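Glycerate 2-kinase (Pyrococcus horikoshii, PDB 1X3L) catalyses the ATP-dependent phosphorylation of D-glycerate to 2-phosphoglycerate, using magnesium and also accepting other nucleotides or pyrophosphate as phosphate donor. Local coordinates at residues 348-353 against 398-403; 387-392 against 410-415; 330-335 against 344-349; 372-377 against 404-409. All coordinates share one frame; numbering follows the deposited sequence.

Contact 1: 348-353 against 398-403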
loop_
_atom_site.group_PDB
_atom_site.type_symbol
_atom_site.label_atom_id
_atom_site.label_comp_id
_atom_site.label_asym_id
_atom_site.label_seq_id
_atom_site.Cartn_x
_atom_site.Cartn_y
_atom_site.Cartn_z
ATOM N N ALA A 348 14.707 -1.938 15.420
ATOM C CA ALA A 348 16.159 -1.842 15.307
ATOM C C ALA A 348 16.856 -1.730 16.658
ATOM O O ALA A 348 17.795 -2.476 16.945
ATOM C CB ALA A 348 16.531 -0.636 14.445
ATOM N N LEU A 349 16.394 -0.798 17.487
ATOM C CA LEU A 349 17.015 -0.587 18.787
ATOM C C LEU A 349 16.858 -1.789 19.710
ATOM O O LEU A 349 17.791 -2.160 20.424
ATOM C CB LEU A 349 16.430 0.666 19.457
ATOM C CG LEU A 349 17.033 1.041 20.820
ATOM C CD1 LEU A 349 18.514 1.396 20.660
ATOM C CD2 LEU A 349 16.270 2.222 21.410
ATOM N N SER A 350 15.686 -2.412 19.683
ATOM C CA SER A 350 15.429 -3.557 20.552
ATOM C C SER A 350 16.341 -4.733 20.213
ATOM O O SER A 350 16.754 -5.493 21.092
ATOM C CB SER A 350 13.962 -3.983 20.432
ATOM O OG SER A 350 13.646 -4.985 21.379
ATOM N N ALA A 351 16.660 -4.874 18.932
ATOM C CA ALA A 351 17.500 -5.970 18.477
ATOM C C ALA A 351 18.988 -5.788 18.749
ATOM O O ALA A 351 19.731 -6.761 18.701
ATOM C CB ALA A 351 17.279 -6.204 16.975
ATOM N N THR A 352 19.425 -4.560 19.041
ATOM C CA THR A 352 20.849 -4.299 19.277
ATOM C C THR A 352 21.557 -5.210 20.272
ATOM O O THR A 352 22.672 -5.661 20.010
ATOM C CB THR A 352 21.121 -2.839 19.730
ATOM O OG1 THR A 352 20.390 -2.556 20.932
ATOM C CG2 THR A 352 20.722 -1.857 18.633
ATOM N N ARG A 353 20.933 -5.488 21.411
ATOM C CA ARG A 353 21.592 -6.329 22.402
ATOM C C ARG A 353 21.816 -7.758 21.928
ATOM O O ARG A 353 22.896 -8.319 22.118
ATOM C CB ARG A 353 20.812 -6.341 23.718
ATOM C CG ARG A 353 21.580 -7.032 24.849
ATOM C CD ARG A 353 21.080 -6.604 26.222
ATOM N NE ARG A 353 22.017 -6.977 27.282
ATOM C CZ ARG A 353 21.958 -6.517 28.530
ATOM N NH1 ARG A 353 21.004 -5.662 28.883
ATOM N NH2 ARG A 353 22.856 -6.906 29.428
ATOM N N LYS A 398 15.563 1.080 29.202
ATOM C CA LYS A 398 14.873 2.268 29.697
ATOM C C LYS A 398 14.388 3.129 28.537
ATOM O O LYS A 398 13.279 3.658 28.572
ATOM C CB LYS A 398 15.799 3.093 30.594
ATOM C CG LYS A 398 15.125 4.295 31.245
ATOM C CD LYS A 398 16.118 5.143 32.047
ATOM C CE LYS A 398 17.165 5.803 31.143
ATOM N NZ LYS A 398 18.134 6.634 31.915
ATOM N N VAL A 399 15.224 3.272 27.513
ATOM C CA VAL A 399 14.864 4.076 26.345
ATOM C C VAL A 399 13.628 3.499 25.667
ATOM O O VAL A 399 12.727 4.235 25.268
ATOM C CB VAL A 399 16.020 4.133 25.317
ATOM C CG1 VAL A 399 15.584 4.933 24.090
ATOM C CG2 VAL A 399 17.248 4.776 25.947
ATOM N N LEU A 400 13.586 2.176 25.538
ATOM C CA LEU A 400 12.445 1.517 24.909
ATOM C C LEU A 400 11.197 1.660 25.777
ATOM O O LEU A 400 10.101 1.873 25.270
ATOM C CB LEU A 400 12.764 0.035 24.658
ATOM C CG LEU A 400 13.723 -0.212 23.484
ATOM C CD1 LEU A 400 14.228 -1.647 23.495
ATOM C CD2 LEU A 400 12.999 0.100 22.169
ATOM N N LYS A 401 11.372 1.553 27.091
ATOM C CA LYS A 401 10.254 1.689 28.022
ATOM C C LYS A 401 9.642 3.081 27.871
ATOM O O LYS A 401 8.427 3.243 27.884
ATOM C CB LYS A 401 10.747 1.480 29.456
ATOM C CG LYS A 401 9.689 1.674 30.537
ATOM C CD LYS A 401 10.316 1.539 31.925
ATOM C CE LYS A 401 9.308 1.799 33.037
ATOM N NZ LYS A 401 9.950 1.730 34.384
ATOM N N GLU A 402 10.503 4.082 27.713
ATOM C CA GLU A 402 10.064 5.463 27.549
ATOM C C GLU A 402 9.669 5.782 26.110
ATOM O O GLU A 402 9.224 6.892 25.820
ATOM C CB GLU A 402 11.180 6.414 27.979
ATOM C CG GLU A 402 11.390 6.491 29.477
ATOM C CD GLU A 402 12.698 7.161 29.840
ATOM O OE1 GLU A 402 13.087 8.126 29.148
ATOM O OE2 GLU A 402 13.336 6.730 30.823
ATOM N N HIS A 403 9.835 4.814 25.212
ATOM C CA HIS A 403 9.503 5.016 23.803
ATOM C C HIS A 403 10.201 6.258 23.261
ATOM O O HIS A 403 9.583 7.145 22.677
ATOM C CB HIS A 403 7.989 5.129 23.635
ATOM C CG HIS A 403 7.259 3.874 23.996
ATOM N ND1 HIS A 403 7.454 2.684 23.328
ATOM C CD2 HIS A 403 6.383 3.606 24.994
ATOM C CE1 HIS A 403 6.733 1.736 23.900
ATOM N NE2 HIS A 403 6.074 2.269 24.913
#
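Leu400 reaches from helix 396-401 to helix 343-351, where it meets Leu349 and Ser350. Its side chain leaves the backbone with CG anti to the carbonyl carbon (chi1 -75°), which aims the fork at the other helix. Beyond CB, CG passes Leu349 CD2 at 4.1 Å. The branches then divide the work. CD1 rests on the backbone of the neighbouring helix, 3.7 Å from Ser350 CA, and also touches Ser350 CB. CD2 stands 4.0 Å from Leu349 CD2, as the two leucines run past each other in opposite directions. That same Leu349 methyl also meets Val399 CG1 at 3.9 Å, here with the side chains crossed at about a right angle, so a single methyl fits against two residues of the facing helix. Ser350 contributes carbon to the contact, while its OG is hydrogen-bonded to Lys298 O. Next to the contact Thr352 OG1 donates to Leu349 O over 2.7 Å; that oxygen also accepts from Thr352 N. On the other side, helix 396-401 stops in a Schellman motif at His403, whose positive phi turns the chain away. Cutting Leu400 back to alanine removes both branches, and Leu349 CD2 and Ser350 CA would probably lose their neighbour across the helices. This is apolar helix-to-helix packing in an alpha/beta domain: helix 343-351 joins parallel strands 322-328 and 359-366, and a short helix from later in the chain lies against it.

Contact 2: 387-392 against 410-415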
loop_
_atom_site.group_PDB
_atom_site.type_symbol
_atom_site.label_atom_id
_atom_site.label_comp_id
_atom_site.label_asym_id
_atom_site.label_seq_id
_atom_site.Cartn_x
_atom_site.Cartn_y
_atom_site.Cartn_z
ATOM N N LYS A 387 27.306 -1.826 22.072
ATOM C CA LYS A 387 28.424 -1.291 22.836
ATOM C C LYS A 387 28.625 0.207 22.650
ATOM O O LYS A 387 29.085 0.891 23.568
ATOM C CB LYS A 387 29.704 -2.068 22.518
ATOM C CG LYS A 387 29.674 -3.471 23.132
ATOM C CD LYS A 387 30.973 -4.259 22.955
ATOM C CE LYS A 387 30.861 -5.615 23.666
ATOM N NZ LYS A 387 32.071 -6.473 23.517
ATOM N N LYS A 388 28.276 0.727 21.476
ATOM C CA LYS A 388 28.412 2.159 21.245
ATOM C C LYS A 388 27.388 2.885 22.117
ATOM O O LYS A 388 27.666 3.960 22.650
ATOM C CB LYS A 388 28.211 2.493 19.762
ATOM C CG LYS A 388 29.389 2.060 18.891
ATOM C CD LYS A 388 29.162 2.327 17.406
ATOM C CE LYS A 388 30.343 1.820 16.577
ATOM N NZ LYS A 388 30.112 1.958 15.106
ATOM N N LEU A 389 26.214 2.281 22.272
ATOM C CA LEU A 389 25.156 2.853 23.097
ATOM C C LEU A 389 25.584 2.834 24.569
ATOM O O LEU A 389 25.398 3.814 25.296
ATOM C CB LEU A 389 23.858 2.055 22.924
ATOM C CG LEU A 389 23.125 2.166 21.579
ATOM C CD1 LEU A 389 22.091 1.055 21.444
ATOM C CD2 LEU A 389 22.460 3.534 21.472
ATOM N N ARG A 390 26.168 1.717 24.999
ATOM C CA ARG A 390 26.617 1.579 26.377
ATOM C C ARG A 390 27.779 2.524 26.676
ATOM O O ARG A 390 27.916 3.012 27.797
ATOM C CB ARG A 390 27.019 0.128 26.655
ATOM C CG ARG A 390 25.858 -0.853 26.539
ATOM C CD ARG A 390 24.721 -0.470 27.481
ATOM N NE ARG A 390 25.092 -0.655 28.884
ATOM C CZ ARG A 390 24.599 0.058 29.892
ATOM N NH1 ARG A 390 23.711 1.017 29.663
ATOM N NH2 ARG A 390 24.991 -0.194 31.135
ATOM N N GLU A 391 28.613 2.786 25.675
ATOM C CA GLU A 391 29.738 3.692 25.854
ATOM C C GLU A 391 29.254 5.110 26.111
ATOM O O GLU A 391 29.977 5.923 26.685
ATOM C CB GLU A 391 30.649 3.683 24.624
ATOM C CG GLU A 391 31.747 2.651 24.697
ATOM C CD GLU A 391 32.626 2.852 25.915
ATOM O OE1 GLU A 391 33.195 3.959 26.057
ATOM O OE2 GLU A 391 32.744 1.911 26.730
ATOM N N LYS A 392 28.036 5.412 25.674
ATOM C CA LYS A 392 27.474 6.734 25.893
ATOM C C LYS A 392 26.552 6.699 27.098
ATOM O O LYS A 392 25.755 7.609 27.312
ATOM C CB LYS A 392 26.718 7.217 24.652
ATOM C CG LYS A 392 27.649 7.517 23.484
ATOM C CD LYS A 392 27.045 8.475 22.472
ATOM C CE LYS A 392 28.093 8.861 21.434
ATOM N NZ LYS A 392 27.610 9.858 20.444
ATOM N N LYS A 410 19.859 8.198 17.277
ATOM C CA LYS A 410 20.449 9.437 16.781
ATOM C C LYS A 410 21.906 9.628 17.201
ATOM O O LYS A 410 22.693 10.228 16.471
ATOM C CB LYS A 410 19.627 10.640 17.265
ATOM C CG LYS A 410 20.139 11.989 16.772
ATOM C CD LYS A 410 19.220 13.144 17.180
ATOM C CE LYS A 410 19.322 13.458 18.666
ATOM N NZ LYS A 410 18.362 14.529 19.076
ATOM N N LYS A 411 22.264 9.106 18.369
ATOM C CA LYS A 411 23.616 9.268 18.899
ATOM C C LYS A 411 24.652 8.260 18.428
ATOM O O LYS A 411 25.849 8.469 18.613
ATOM C CB LYS A 411 23.565 9.256 20.426
ATOM C CG LYS A 411 22.633 10.305 21.009
ATOM C CD LYS A 411 22.672 10.290 22.517
ATOM C CE LYS A 411 21.767 11.358 23.101
ATOM N NZ LYS A 411 21.797 11.323 24.593
ATOM N N VAL A 412 24.205 7.171 17.817
ATOM C CA VAL A 412 25.129 6.151 17.348
ATOM C C VAL A 412 25.011 5.887 15.847
ATOM O O VAL A 412 25.377 4.816 15.363
ATOM C CB VAL A 412 24.925 4.833 18.125
ATOM C CG1 VAL A 412 25.308 5.033 19.596
ATOM C CG2 VAL A 412 23.478 4.388 18.024
ATOM N N GLY A 413 24.501 6.875 15.119
ATOM C CA GLY A 413 24.346 6.749 13.679
ATOM C C GLY A 413 23.368 5.667 13.270
ATOM O O GLY A 413 23.503 5.081 12.197
ATOM N N GLY A 414 22.366 5.428 14.110
ATOM C CA GLY A 414 21.392 4.385 13.835
ATOM C C GLY A 414 20.093 4.791 13.173
ATOM O O GLY A 414 19.222 3.949 12.965
ATOM N N LEU A 415 19.942 6.069 12.844
ATOM C CA LEU A 415 18.725 6.519 12.188
ATOM C C LEU A 415 18.845 6.378 10.680
ATOM O O LEU A 415 19.913 6.585 10.108
ATOM C CB LEU A 415 18.424 7.982 12.528
ATOM C CG LEU A 415 17.960 8.268 13.957
ATOM C CD1 LEU A 415 17.618 9.747 14.088
ATOM C CD2 LEU A 415 16.727 7.415 14.274
#
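No ring takes part where Lys392 meets Lys411; the flat group is the Lys411 carbonyl, and an ammonium group approaches it. Lys392 NZ donates to Lys411 O over 2.9 Å, tilted 17° from the carbonyl plane, with a C=O...N angle of 140°. The lysine chain is extended beyond CG, which brings CE within 3.6 Å of the same oxygen and lays CD 4.1 Å from Lys411 CB. Lys411 itself sends its tip away from the contact. The apolar half centres on Val412, just past the end of helix 405-411. Both its methyls lie 3.7 Å from Leu389 CD2, so the leucine branch is straddled by the valine fork, the two side chains crossing at about a right angle. Val412 CG1 also touches Lys388 CB at 3.9 Å, while the rest of that lysine leads away. Leu389 continues inward onto Leu349 of helix 343-351, and Lys411 leans on Ile394. The contact thus has a buried leucine beside solvent-exposed lysine chains, a surface junction in which the last turn of helix 385-391 packs against the turn leading from helix 405-411, through Gly413 with its positive phi, into edge strand 415-416.

Contact 3: 330-335 against 344-349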
loop_
_atom_site.group_PDB
_atom_site.type_symbol
_atom_site.label_atom_id
_atom_site.label_comp_id
_atom_site.label_asym_id
_atom_site.label_seq_id
_atom_site.Cartn_x
_atom_site.Cartn_y
_atom_site.Cartn_z
ATOM N N THR A 330 4.544 -3.181 11.989
ATOM C CA THR A 330 4.441 -3.367 13.430
ATOM C C THR A 330 3.917 -2.088 14.062
ATOM O O THR A 330 3.777 -1.068 13.393
ATOM C CB THR A 330 5.804 -3.699 14.068
ATOM O OG1 THR A 330 6.715 -2.611 13.847
ATOM C CG2 THR A 330 6.373 -4.985 13.477
ATOM N N THR A 331 3.638 -2.141 15.356
ATOM C CA THR A 331 3.124 -0.974 16.050
ATOM C C THR A 331 3.747 -0.809 17.429
ATOM O O THR A 331 4.250 -1.764 18.024
ATOM C CB THR A 331 1.587 -1.060 16.223
ATOM O OG1 THR A 331 1.248 -2.295 16.865
ATOM C CG2 THR A 331 0.888 -0.991 14.882
ATOM N N VAL A 332 3.708 0.415 17.930
ATOM C CA VAL A 332 4.234 0.708 19.246
ATOM C C VAL A 332 3.054 1.091 20.135
ATOM O O VAL A 332 2.300 2.015 19.825
ATOM C CB VAL A 332 5.250 1.867 19.206
ATOM C CG1 VAL A 332 5.792 2.135 20.610
ATOM C CG2 VAL A 332 6.391 1.523 18.254
ATOM N N THR A 333 2.888 0.355 21.225
ATOM C CA THR A 333 1.811 0.616 22.169
ATOM C C THR A 333 2.313 1.624 23.192
ATOM O O THR A 333 3.221 1.329 23.968
ATOM C CB THR A 333 1.393 -0.670 22.898
ATOM O OG1 THR A 333 0.971 -1.643 21.937
ATOM C CG2 THR A 333 0.251 -0.389 23.871
ATOM N N ILE A 334 1.730 2.816 23.189
ATOM C CA ILE A 334 2.144 3.849 24.128
ATOM C C ILE A 334 1.058 4.149 25.155
ATOM O O ILE A 334 -0.064 4.511 24.801
ATOM C CB ILE A 334 2.500 5.158 23.399
ATOM C CG1 ILE A 334 3.589 4.893 22.356
ATOM C CG2 ILE A 334 2.982 6.199 24.410
ATOM C CD1 ILE A 334 3.979 6.117 21.543
ATOM N N GLU A 335 1.405 3.990 26.427
ATOM C CA GLU A 335 0.472 4.252 27.515
ATOM C C GLU A 335 0.950 5.504 28.233
ATOM O O GLU A 335 1.533 5.431 29.316
ATOM C CB GLU A 335 0.433 3.067 28.485
ATOM C CG GLU A 335 -0.588 3.208 29.614
ATOM C CD GLU A 335 -2.011 3.371 29.105
ATOM O OE1 GLU A 335 -2.472 2.500 28.338
ATOM O OE2 GLU A 335 -2.670 4.369 29.474
ATOM N N ASN A 344 9.636 0.968 13.469
ATOM C CA ASN A 344 10.893 0.464 12.915
ATOM C C ASN A 344 12.113 0.897 13.740
ATOM O O ASN A 344 13.081 0.165 13.897
ATOM C CB ASN A 344 11.019 0.981 11.483
ATOM C CG ASN A 344 10.027 0.259 10.612
ATOM O OD1 ASN A 344 9.998 -0.965 10.546
ATOM N ND2 ASN A 344 9.177 1.054 9.940
ATOM N N GLN A 345 12.078 2.093 14.315
ATOM C CA GLN A 345 13.186 2.520 15.158
ATOM C C GLN A 345 13.244 1.626 16.396
ATOM O O GLN A 345 14.328 1.300 16.881
ATOM C CB GLN A 345 13.011 3.974 15.574
ATOM C CG GLN A 345 13.152 4.954 14.414
ATOM C CD GLN A 345 12.659 6.334 14.780
ATOM O OE1 GLN A 345 13.258 7.024 15.609
ATOM N NE2 GLN A 345 11.549 6.740 14.178
ATOM N N GLU A 346 12.086 1.215 16.909
ATOM C CA GLU A 346 12.098 0.353 18.086
ATOM C C GLU A 346 12.507 -1.079 17.737
ATOM O O GLU A 346 13.120 -1.763 18.550
ATOM C CB GLU A 346 10.742 0.389 18.811
ATOM C CG GLU A 346 10.650 1.565 19.783
ATOM C CD GLU A 346 9.514 1.447 20.792
ATOM O OE1 GLU A 346 9.109 0.310 21.114
ATOM O OE2 GLU A 346 9.040 2.499 21.281
ATOM N N ILE A 347 12.184 -1.525 16.527
ATOM C CA ILE A 347 12.580 -2.864 16.098
ATOM C C ILE A 347 14.107 -2.916 16.093
ATOM O O ILE A 347 14.721 -3.817 16.673
ATOM C CB ILE A 347 12.105 -3.174 14.661
ATOM C CG1 ILE A 347 10.594 -3.429 14.641
ATOM C CG2 ILE A 347 12.879 -4.370 14.108
ATOM C CD1 ILE A 347 10.042 -3.689 13.242
ATOM N N ALA A 348 14.707 -1.938 15.420
ATOM C CA ALA A 348 16.159 -1.842 15.307
ATOM C C ALA A 348 16.856 -1.730 16.658
ATOM O O ALA A 348 17.795 -2.476 16.945
ATOM C CB ALA A 348 16.531 -0.636 14.445
ATOM N N LEU A 349 16.394 -0.798 17.487
ATOM C CA LEU A 349 17.015 -0.587 18.787
ATOM C C LEU A 349 16.858 -1.789 19.710
ATOM O O LEU A 349 17.791 -2.160 20.424
ATOM C CB LEU A 349 16.430 0.666 19.457
ATOM C CG LEU A 349 17.033 1.041 20.820
ATOM C CD1 LEU A 349 18.514 1.396 20.660
ATOM C CD2 LEU A 349 16.270 2.222 21.410
HETATM O O HOH W 1 7.180 -1.925 11.173
#
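Val332 sets its two methyls obliquely across the carboxylate end of Glu346: CG1 is 3.3 Å from OE2 and 3.8 Å from CD, while CG2 lies 4.0 Å from CD. Glu346 is stretched beyond CG, with chi2 -164°, which carries its charged end out from the helix to the valine. There OE2 is also hydrogen-bonded to His403 ND1, giving an oxygen that touches a methyl a firm polar partner; a nearby imidazole would be expected to favour the ionised carboxylate. With a leucine in place of Glu346, His403 ND1 would probably lose its acceptor and the imidazole would be freer to turn. The two segments belong to the long connection of a beta-alpha-beta crossover: the loop after strand 322-328 passes the side of helix 343-351 at Thr330 and Val332 and then diverges, and the helix leads on toward parallel strand 359-366. Nearer the first strand, Thr330 holds OG1 between its backbone N and carbonyl carbon (chi1 61°), and this oxygen approaches Ile347 CD1 to 3.5 Å. Thr330 CG2 meets the same methyl at 3.9 Å, the threonine and isoleucine side chains crossing at a slant. Water 1 accepts from Thr330 N at 3.0 Å and donates to Asn344 OD1 at 3.0 Å, linking the loop backbone to the first helical turn.

Contact 4: 372-377 against 404-409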
loop_
_atom_site.group_PDB
_atom_site.type_symbol
_atom_site.label_atom_id
_atom_site.label_comp_id
_atom_site.label_asym_id
_atom_site.label_seq_id
_atom_site.Cartn_x
_atom_site.Cartn_y
_atom_site.Cartn_z
ATOM N N GLY A 372 6.711 6.700 12.852
ATOM C CA GLY A 372 6.263 7.398 14.044
ATOM C C GLY A 372 6.171 8.879 13.701
ATOM O O GLY A 372 6.183 9.231 12.519
ATOM N N PRO A 373 6.068 9.771 14.698
ATOM C CA PRO A 373 5.979 11.213 14.436
ATOM C C PRO A 373 7.376 11.819 14.265
ATOM O O PRO A 373 7.741 12.766 14.963
ATOM C CB PRO A 373 5.282 11.738 15.684
ATOM C CG PRO A 373 5.896 10.874 16.756
ATOM C CD PRO A 373 5.862 9.486 16.132
ATOM N N THR A 374 8.158 11.257 13.348
ATOM C CA THR A 374 9.510 11.747 13.101
ATOM C C THR A 374 9.785 11.781 11.608
ATOM O O THR A 374 8.985 11.298 10.810
ATOM C CB THR A 374 10.574 10.841 13.747
ATOM O OG1 THR A 374 10.783 9.689 12.918
ATOM C CG2 THR A 374 10.120 10.389 15.135
ATOM N N ASP A 375 10.932 12.341 11.240
ATOM C CA ASP A 375 11.321 12.436 9.840
ATOM C C ASP A 375 12.193 11.270 9.375
ATOM O O ASP A 375 12.592 11.211 8.204
ATOM C CB ASP A 375 12.035 13.763 9.593
ATOM C CG ASP A 375 11.085 14.945 9.663
ATOM O OD1 ASP A 375 10.051 14.912 8.959
ATOM O OD2 ASP A 375 11.363 15.900 10.415
ATOM N N ALA A 376 12.493 10.355 10.295
ATOM C CA ALA A 376 13.294 9.172 9.972
ATOM C C ALA A 376 12.371 8.085 9.438
ATOM O O ALA A 376 11.204 8.008 9.828
ATOM C CB ALA A 376 14.015 8.666 11.212
ATOM N N ALA A 377 12.888 7.243 8.548
ATOM C CA ALA A 377 12.093 6.155 7.996
ATOM C C ALA A 377 12.243 4.901 8.859
ATOM O O ALA A 377 11.444 3.967 8.763
ATOM C CB ALA A 377 12.524 5.862 6.570
ATOM N N ASN A 404 11.510 6.294 23.453
ATOM C CA ASN A 404 12.327 7.412 23.018
ATOM C C ASN A 404 13.495 6.856 22.186
ATOM O O ASN A 404 14.627 7.337 22.288
ATOM C CB ASN A 404 12.834 8.134 24.274
ATOM C CG ASN A 404 13.380 9.510 23.988
ATOM O OD1 ASN A 404 12.823 10.262 23.188
ATOM N ND2 ASN A 404 14.469 9.861 24.662
ATOM N N SER A 405 13.212 5.848 21.357
ATOM C CA SER A 405 14.257 5.216 20.545
ATOM C C SER A 405 14.942 6.160 19.552
ATOM O O SER A 405 16.108 5.971 19.227
ATOM C CB SER A 405 13.696 4.000 19.793
ATOM O OG SER A 405 12.634 4.372 18.930
ATOM N N TYR A 406 14.227 7.171 19.075
ATOM C CA TYR A 406 14.819 8.118 18.129
ATOM C C TYR A 406 16.079 8.756 18.712
ATOM O O TYR A 406 17.114 8.830 18.048
ATOM C CB TYR A 406 13.818 9.224 17.779
ATOM C CG TYR A 406 14.334 10.254 16.781
ATOM C CD1 TYR A 406 14.056 10.132 15.420
ATOM C CD2 TYR A 406 15.065 11.370 17.205
ATOM C CE1 TYR A 406 14.480 11.095 14.502
ATOM C CE2 TYR A 406 15.501 12.343 16.291
ATOM C CZ TYR A 406 15.198 12.197 14.944
ATOM O OH TYR A 406 15.591 13.152 14.031
ATOM N N GLU A 407 15.990 9.214 19.957
ATOM C CA GLU A 407 17.119 9.867 20.603
ATOM C C GLU A 407 18.328 8.958 20.799
ATOM O O GLU A 407 19.474 9.417 20.745
ATOM C CB GLU A 407 16.683 10.449 21.951
ATOM C CG GLU A 407 15.583 11.496 21.851
ATOM C CD GLU A 407 15.951 12.638 20.923
ATOM O OE1 GLU A 407 17.062 13.188 21.069
ATOM O OE2 GLU A 407 15.129 12.990 20.051
ATOM N N ALA A 408 18.087 7.672 21.030
ATOM C CA ALA A 408 19.194 6.741 21.225
ATOM C C ALA A 408 19.885 6.463 19.898
ATOM O O ALA A 408 21.106 6.576 19.791
ATOM C CB ALA A 408 18.695 5.432 21.841
ATOM N N LEU A 409 19.095 6.100 18.892
ATOM C CA LEU A 409 19.636 5.802 17.570
ATOM C C LEU A 409 20.369 7.005 16.985
ATOM O O LEU A 409 21.372 6.849 16.293
ATOM C CB LEU A 409 18.515 5.377 16.619
ATOM C CG LEU A 409 17.822 4.040 16.927
ATOM C CD1 LEU A 409 16.675 3.826 15.946
ATOM C CD2 LEU A 409 18.835 2.892 16.832
HETATM O O HOH W 2 12.529 13.879 13.082
#
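An ST turn at Thr374 packs against Tyr406, which projects from the first turn of helix 405-411. The turn is closed by Ala376 N, which donates to Thr374 OG1 over 3.2 Å with an N-H...O angle of 147°. Just before it, Pro373 is the centre of an inverse gamma turn. Thr374 OG1 sits between its backbone N and carbonyl carbon, chi1 80°, where it is also hydrogen-bonded to Asp371 O, so the hydroxyl is engaged within the loop while the carbon side of the threonine turns to the ring. Its CB lies 3.9 Å from Tyr406 CD1 and 4.0 Å from Tyr406 CE1, in an oblique approach, and CG2 adds a contact to CD1 at 4.0 Å. Ala376 CB comes at the ring edge, near its plane, 4.1 Å from CE1. Tyr406 extends into this position because CG is anti to the backbone N (chi1 -179°), directing the ring away from the helix and alongside the loop. At the phenol end water 2 forms a bridge: it accepts from Asp375 N at 2.9 Å and is weakly bonded to Tyr406 OH. Lys340 adds a cation-pi interaction with the ring. The loop comes between strands 359-366 and 378-382, and Ala377 already makes backbone hydrogen bonds with Asp366 and Leu416 as the chain enters the sheet. Tyr406 lies beside the loop and also touches Gln345 of helix 343-351 and Leu415 of edge strand 415-416.

Overall arrangement
All four contacts lie in one domain, the MOFRL part of the chain, and away from Lys58, which probably binds the substrate. Contacts 1 and 3 share helix 343-351, their centres about 8 Å apart, and contacts 2 and 4 touch it through side chains. Leu349 carries contact 1 on to contact 2, its CD1 lying 3.7 Å from Leu389 CD1, and to contact 4, its CD2 lying 3.5 Å from Ser405 CB. Contacts 2 and 4 use successive parts of helix 405-411, joined by a probable hydrogen bond from Gly414 N to Leu409 O of 2.8 Å. Contacts 2 and 3 are farthest apart, about 17 Å between centres, yet Leu415 CD2 still reaches Gln345 OE1 at 3.7 Å.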